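Long-range contact in ABC transporter ATP-binding protein (Sulfolobus tokodaii, PDB 2PJZ), which probably binds and hydrolyses ATP as the nucleotide-binding subunit of an ABC transporter, putatively one for cobalt: residues Ile24-Pro38 and Tyr191-Leu204. Residues are numbered along the deposited sequence; the frame is centred on the assembly and turned at random.
Sequences INLEVNGEKVIILGP and YKEYKAYFLVGNRL
The ring of Tyr197 takes CD1 of Leu26 over one face, 3.7 Å from the ring centroid and 21° off its normal, a CH-pi contact; CB of Val33 lies at the edge of the same ring. Beyond the ring, a water joins Tyr197 OH to Glu27 O. Tyr194 meets Lys32 at its edge, where Lys32 CD lies in the ring plane. The two side chains run side by side and point the same way, and bends at chi3 (-114°) and chi4 of the lysine bring NZ to donate to Tyr194 OH at 2.7 Å. Tyr191 CD1 sits over the centre of one face of the Tyr194 ring, and Ile34 CD1 reaches Tyr191 CB at 3.6 Å. Lys195 crosses Glu31 at about a right angle and closes a salt bridge from NZ to the syn lone pair of OE2, 2.7 Å long. The other carboxylate oxygen, OE1, accepts from a water that also donates to Lys32 O and accepts from Lys195 N. Leu204 spreads its two methyls, CD1 against Ile35 CG2 and CD2 against Ile24 CG2, bridging strands 24-28 and 32-36. Strands 32-36 and 195-200 pair in parallel: Ile34 N and Leu36 N donate to Lys195 O and Tyr197 O, while Tyr197 N and Leu199 N donate to Ile34 O and Leu36 O, the Leu36 N to Tyr197 O bond being nearly straight at 169°. Leu36 CD1 packs on Phe198 CE1 (4.0 Å) on the face that helix 210-214 covers through Leu213. Strand 32-36, between 177-182 and 195-200, leads into Gly37, whose O is hydrogen-bonded by Lys43 NZ, at the start of a probable Walker A P-loop: the strand-to-P-loop step of the mostly parallel core sheet of ABC-type ATPases.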
loop_
_atom_site.group_PDB
_atom_site.type_symbol
_atom_site.label_atom_id
_atom_site.label_comp_id
_atom_site.label_asym_id
_atom_site.label_seq_id
_atom_site.Cartn_x
_atom_site.Cartn_y
_atom_site.Cartn_z
ATOM N N ILE A 24 5.909 -8.779 -13.025
ATOM C CA ILE A 24 6.090 -7.978 -11.821
ATOM C C ILE A 24 6.987 -8.758 -10.890
ATOM O O ILE A 24 6.644 -9.883 -10.488
ATOM C CB ILE A 24 4.764 -7.613 -11.118
ATOM C CG1 ILE A 24 3.844 -6.821 -12.075
ATOM C CG2 ILE A 24 5.015 -6.845 -9.748
ATOM C CD1 ILE A 24 4.421 -5.461 -12.631
ATOM N N ASN A 25 8.122 -8.151 -10.534
ATOM C CA ASN A 25 9.075 -8.793 -9.622
ATOM C C ASN A 25 9.410 -7.881 -8.431
ATOM O O ASN A 25 9.627 -6.673 -8.600
ATOM C CB ASN A 25 10.344 -9.144 -10.359
ATOM C CG ASN A 25 10.147 -10.225 -11.375
ATOM O OD1 ASN A 25 9.955 -11.393 -11.034
ATOM N ND2 ASN A 25 10.218 -9.846 -12.659
ATOM N N LEU A 26 9.400 -8.435 -7.222
ATOM C CA LEU A 26 9.698 -7.640 -6.040
ATOM C C LEU A 26 10.094 -8.570 -4.891
ATOM O O LEU A 26 9.452 -9.597 -4.708
ATOM C CB LEU A 26 8.456 -6.831 -5.608
ATOM C CG LEU A 26 8.538 -6.012 -4.318
ATOM C CD1 LEU A 26 9.479 -4.846 -4.515
ATOM C CD2 LEU A 26 7.170 -5.514 -3.870
ATOM N N GLU A 27 11.091 -8.190 -4.083
ATOM C CA GLU A 27 11.346 -8.916 -2.822
ATOM C C GLU A 27 11.399 -7.876 -1.738
ATOM O O GLU A 27 12.064 -6.827 -1.900
ATOM C CB GLU A 27 12.649 -9.793 -2.862
ATOM C CG GLU A 27 12.524 -10.887 -3.904
ATOM C CD GLU A 27 13.514 -12.023 -3.847
ATOM O OE1 GLU A 27 14.549 -11.882 -3.158
ATOM O OE2 GLU A 27 13.219 -13.065 -4.515
ATOM N N VAL A 28 10.655 -8.126 -0.666
ATOM C CA VAL A 28 10.596 -7.225 0.479
ATOM C C VAL A 28 10.922 -8.029 1.725
ATOM O O VAL A 28 10.295 -9.065 1.976
ATOM C CB VAL A 28 9.187 -6.631 0.654
ATOM C CG1 VAL A 28 9.148 -5.722 1.880
ATOM C CG2 VAL A 28 8.809 -5.822 -0.578
ATOM N N ASN A 29 11.884 -7.563 2.514
ATOM C CA ASN A 29 12.098 -8.225 3.804
ATOM C C ASN A 29 12.483 -7.239 4.880
ATOM O O ASN A 29 13.334 -6.377 4.641
ATOM C CB ASN A 29 13.138 -9.334 3.700
ATOM C CG ASN A 29 14.508 -8.832 3.361
ATOM O OD1 ASN A 29 14.802 -8.565 2.205
ATOM N ND2 ASN A 29 15.387 -8.745 4.375
ATOM N N GLY A 30 11.853 -7.376 6.041
ATOM C CA GLY A 30 12.315 -6.715 7.264
ATOM C C GLY A 30 11.995 -5.231 7.320
ATOM O O GLY A 30 12.479 -4.522 8.224
ATOM N N GLU A 31 11.150 -4.752 6.406
ATOM C CA GLU A 31 10.878 -3.303 6.297
ATOM C C GLU A 31 9.554 -3.145 5.546
ATOM O O GLU A 31 9.154 -4.061 4.834
ATOM C CB GLU A 31 11.994 -2.579 5.516
ATOM C CG GLU A 31 12.107 -2.956 4.030
ATOM C CD GLU A 31 13.300 -2.320 3.340
ATOM O OE1 GLU A 31 13.539 -1.115 3.546
ATOM O OE2 GLU A 31 14.007 -3.026 2.600
ATOM N N LYS A 32 8.903 -1.991 5.699
ATOM C CA LYS A 32 7.762 -1.609 4.832
ATOM C C LYS A 32 8.263 -0.867 3.622
ATOM O O LYS A 32 9.158 -0.044 3.734
ATOM C CB LYS A 32 6.808 -0.682 5.579
ATOM C CG LYS A 32 5.950 -1.382 6.615
ATOM C CD LYS A 32 5.136 -0.343 7.423
ATOM C CE LYS A 32 5.555 -0.299 8.902
ATOM N NZ LYS A 32 6.764 0.583 9.293
ATOM N N VAL A 33 7.726 -1.166 2.444
ATOM C CA VAL A 33 8.065 -0.341 1.287
ATOM C C VAL A 33 6.754 0.277 0.785
ATOM O O VAL A 33 5.655 -0.256 1.052
ATOM C CB VAL A 33 8.809 -1.111 0.175
ATOM C CG1 VAL A 33 10.114 -1.737 0.732
ATOM C CG2 VAL A 33 7.891 -2.190 -0.496
ATOM N N ILE A 34 6.870 1.389 0.083
ATOM C CA ILE A 34 5.695 2.062 -0.441
ATOM C C ILE A 34 5.660 1.903 -1.949
ATOM O O ILE A 34 6.677 2.055 -2.624
ATOM C CB ILE A 34 5.702 3.578 -0.063
ATOM C CG1 ILE A 34 5.668 3.734 1.455
ATOM C CG2 ILE A 34 4.501 4.325 -0.724
ATOM C CD1 ILE A 34 6.068 5.140 1.923
ATOM N N ILE A 35 4.500 1.553 -2.493
ATOM C CA ILE A 35 4.403 1.452 -3.930
ATOM C C ILE A 35 3.533 2.633 -4.317
ATOM O O ILE A 35 2.418 2.767 -3.796
ATOM C CB ILE A 35 3.730 0.123 -4.371
ATOM C CG1 ILE A 35 4.650 -1.067 -4.039
ATOM C CG2 ILE A 35 3.399 0.165 -5.884
ATOM C CD1 ILE A 35 4.036 -2.442 -4.469
ATOM N N LEU A 36 4.081 3.489 -5.192
ATOM C CA LEU A 36 3.404 4.721 -5.613
ATOM C C LEU A 36 2.925 4.530 -7.011
ATOM O O LEU A 36 3.660 4.073 -7.863
ATOM C CB LEU A 36 4.374 5.928 -5.620
ATOM C CG LEU A 36 4.975 6.363 -4.310
ATOM C CD1 LEU A 36 6.069 7.432 -4.567
ATOM C CD2 LEU A 36 3.847 6.883 -3.375
ATOM N N GLY A 37 1.672 4.842 -7.271
ATOM C CA GLY A 37 1.227 4.684 -8.652
ATOM C C GLY A 37 -0.042 5.479 -8.795
ATOM O O GLY A 37 -0.777 5.609 -7.825
ATOM N N PRO A 38 -0.306 5.988 -10.012
ATOM C CA PRO A 38 -1.576 6.656 -10.284
ATOM C C PRO A 38 -2.767 5.760 -10.058
ATOM O O PRO A 38 -2.648 4.519 -10.081
ATOM C CB PRO A 38 -1.466 7.057 -11.770
ATOM C CG PRO A 38 -0.340 6.324 -12.321
ATOM C CD PRO A 38 0.590 5.981 -11.185
ATOM N N TYR A 191 7.233 9.594 5.768
ATOM C CA TYR A 191 7.811 8.285 5.477
ATOM C C TYR A 191 9.192 8.349 4.858
ATOM O O TYR A 191 9.552 7.477 4.080
ATOM C CB TYR A 191 6.841 7.454 4.620
ATOM C CG TYR A 191 5.630 7.055 5.401
ATOM C CD1 TYR A 191 5.592 5.847 6.104
ATOM C CD2 TYR A 191 4.529 7.915 5.501
ATOM C CE1 TYR A 191 4.475 5.496 6.860
ATOM C CE2 TYR A 191 3.421 7.571 6.253
ATOM C CZ TYR A 191 3.395 6.359 6.921
ATOM O OH TYR A 191 2.285 6.035 7.661
ATOM N N LYS A 192 9.986 9.345 5.267
ATOM C CA LYS A 192 11.326 9.593 4.718
ATOM C C LYS A 192 12.267 8.427 4.900
ATOM O O LYS A 192 13.125 8.175 4.032
ATOM C CB LYS A 192 11.962 10.846 5.358
ATOM C CG LYS A 192 11.134 12.090 5.210
ATOM C CD LYS A 192 11.717 13.282 6.012
ATOM C CE LYS A 192 11.047 14.574 5.551
ATOM N NZ LYS A 192 11.743 15.785 6.121
ATOM N N GLU A 193 12.108 7.695 5.995
ATOM C CA GLU A 193 13.025 6.581 6.271
ATOM C C GLU A 193 12.674 5.309 5.479
ATOM O O GLU A 193 13.357 4.272 5.595
ATOM C CB GLU A 193 13.130 6.322 7.793
ATOM C CG GLU A 193 11.867 5.781 8.495
ATOM C CD GLU A 193 10.789 6.814 8.891
ATOM O OE1 GLU A 193 10.350 6.744 10.075
ATOM O OE2 GLU A 193 10.341 7.636 8.048
ATOM N N TYR A 194 11.641 5.401 4.642
ATOM C CA TYR A 194 11.115 4.218 3.917
ATOM C C TYR A 194 11.583 4.197 2.494
ATOM O O TYR A 194 12.000 5.229 1.984
ATOM C CB TYR A 194 9.589 4.206 3.956
ATOM C CG TYR A 194 9.069 3.885 5.312
ATOM C CD1 TYR A 194 8.144 2.867 5.512
ATOM C CD2 TYR A 194 9.497 4.615 6.416
ATOM C CE1 TYR A 194 7.679 2.580 6.817
ATOM C CE2 TYR A 194 9.066 4.330 7.680
ATOM C CZ TYR A 194 8.169 3.323 7.889
ATOM O OH TYR A 194 7.777 3.109 9.191
ATOM N N LYS A 195 11.565 3.018 1.862
ATOM C CA LYS A 195 11.871 2.895 0.451
ATOM C C LYS A 195 10.553 2.905 -0.329
ATOM O O LYS A 195 9.526 2.395 0.166
ATOM C CB LYS A 195 12.597 1.581 0.140
ATOM C CG LYS A 195 14.009 1.452 0.740
ATOM C CD LYS A 195 14.630 0.155 0.243
ATOM C CE LYS A 195 15.844 -0.230 1.079
ATOM N NZ LYS A 195 15.901 -1.722 1.094
ATOM N N ALA A 196 10.619 3.484 -1.524
ATOM C CA ALA A 196 9.520 3.509 -2.495
ATOM C C ALA A 196 9.833 2.857 -3.848
ATOM O O ALA A 196 10.966 2.874 -4.370
ATOM C CB ALA A 196 9.021 4.987 -2.726
ATOM N N TYR A 197 8.773 2.319 -4.449
ATOM C CA TYR A 197 8.776 1.872 -5.825
ATOM C C TYR A 197 7.646 2.609 -6.548
ATOM O O TYR A 197 6.669 2.980 -5.932
ATOM C CB TYR A 197 8.460 0.380 -5.887
ATOM C CG TYR A 197 9.546 -0.481 -5.300
ATOM C CD1 TYR A 197 10.464 -1.107 -6.135
ATOM C CD2 TYR A 197 9.654 -0.656 -3.919
ATOM C CE1 TYR A 197 11.493 -1.913 -5.620
ATOM C CE2 TYR A 197 10.680 -1.458 -3.375
ATOM C CZ TYR A 197 11.586 -2.082 -4.256
ATOM O OH TYR A 197 12.618 -2.858 -3.783
ATOM N N PHE A 198 7.828 2.847 -7.838
ATOM C CA PHE A 198 6.772 3.373 -8.702
ATOM C C PHE A 198 6.166 2.238 -9.533
ATOM O O PHE A 198 6.892 1.460 -10.125
ATOM C CB PHE A 198 7.378 4.381 -9.686
ATOM C CG PHE A 198 7.778 5.665 -9.033
ATOM C CD1 PHE A 198 6.864 6.732 -8.954
ATOM C CD2 PHE A 198 9.052 5.803 -8.483
ATOM C CE1 PHE A 198 7.227 7.944 -8.348
ATOM C CE2 PHE A 198 9.428 7.019 -7.887
ATOM C CZ PHE A 198 8.516 8.082 -7.812
ATOM N N LEU A 199 4.842 2.164 -9.579
ATOM C CA LEU A 199 4.184 1.274 -10.552
ATOM C C LEU A 199 3.864 2.166 -11.756
ATOM O O LEU A 199 2.845 2.859 -11.741
ATOM C CB LEU A 199 2.914 0.658 -9.945
ATOM C CG LEU A 199 2.185 -0.459 -10.716
ATOM C CD1 LEU A 199 3.100 -1.649 -11.064
ATOM C CD2 LEU A 199 1.027 -0.906 -9.904
ATOM N N VAL A 200 4.746 2.130 -12.758
ATOM C CA VAL A 200 4.606 2.863 -14.055
ATOM C C VAL A 200 5.376 2.145 -15.149
ATOM O O VAL A 200 6.260 1.364 -14.873
ATOM C CB VAL A 200 5.157 4.333 -14.000
ATOM C CG1 VAL A 200 4.205 5.232 -13.244
ATOM C CG2 VAL A 200 6.556 4.372 -13.396
ATOM N N GLY A 201 5.066 2.420 -16.412
ATOM C CA GLY A 201 5.775 1.763 -17.513
ATOM C C GLY A 201 5.487 0.286 -17.490
ATOM O O GLY A 201 6.354 -0.551 -17.801
ATOM N N ASN A 202 4.275 -0.043 -17.040
ATOM C CA ASN A 202 3.851 -1.425 -16.933
ATOM C C ASN A 202 4.892 -2.231 -16.123
ATOM O O ASN A 202 5.132 -3.411 -16.357
ATOM C CB ASN A 202 3.527 -1.970 -18.374
ATOM C CG ASN A 202 2.458 -1.081 -19.171
ATOM O OD1 ASN A 202 2.658 -0.723 -20.331
ATOM N ND2 ASN A 202 1.361 -0.753 -18.538
ATOM N N ARG A 203 5.543 -1.575 -15.146
ATOM C CA ARG A 203 6.625 -2.191 -14.347
ATOM C C ARG A 203 6.645 -1.676 -12.897
ATOM O O ARG A 203 6.163 -0.589 -12.622
ATOM C CB ARG A 203 7.995 -1.828 -14.949
ATOM C CG ARG A 203 8.340 -2.424 -16.323
ATOM C CD ARG A 203 9.251 -1.458 -17.125
ATOM N NE ARG A 203 9.182 -1.733 -18.563
ATOM C CZ ARG A 203 10.013 -2.544 -19.222
ATOM N NH1 ARG A 203 11.005 -3.161 -18.585
ATOM N NH2 ARG A 203 9.848 -2.741 -20.529
ATOM N N LEU A 204 7.217 -2.445 -11.981
ATOM C CA LEU A 204 7.496 -1.942 -10.640
ATOM C C LEU A 204 8.937 -1.441 -10.616
ATOM O O LEU A 204 9.867 -2.253 -10.720
ATOM C CB LEU A 204 7.336 -3.049 -9.626
ATOM C CG LEU A 204 6.924 -2.830 -8.185
ATOM C CD1 LEU A 204 5.772 -1.822 -7.972
ATOM C CD2 LEU A 204 6.492 -4.213 -7.629
HETATM O O HOH W 1 11.244 -4.541 -8.459
HETATM O O HOH W 2 12.205 -4.149 -1.394
HETATM O O HOH W 3 11.638 0.868 3.532
#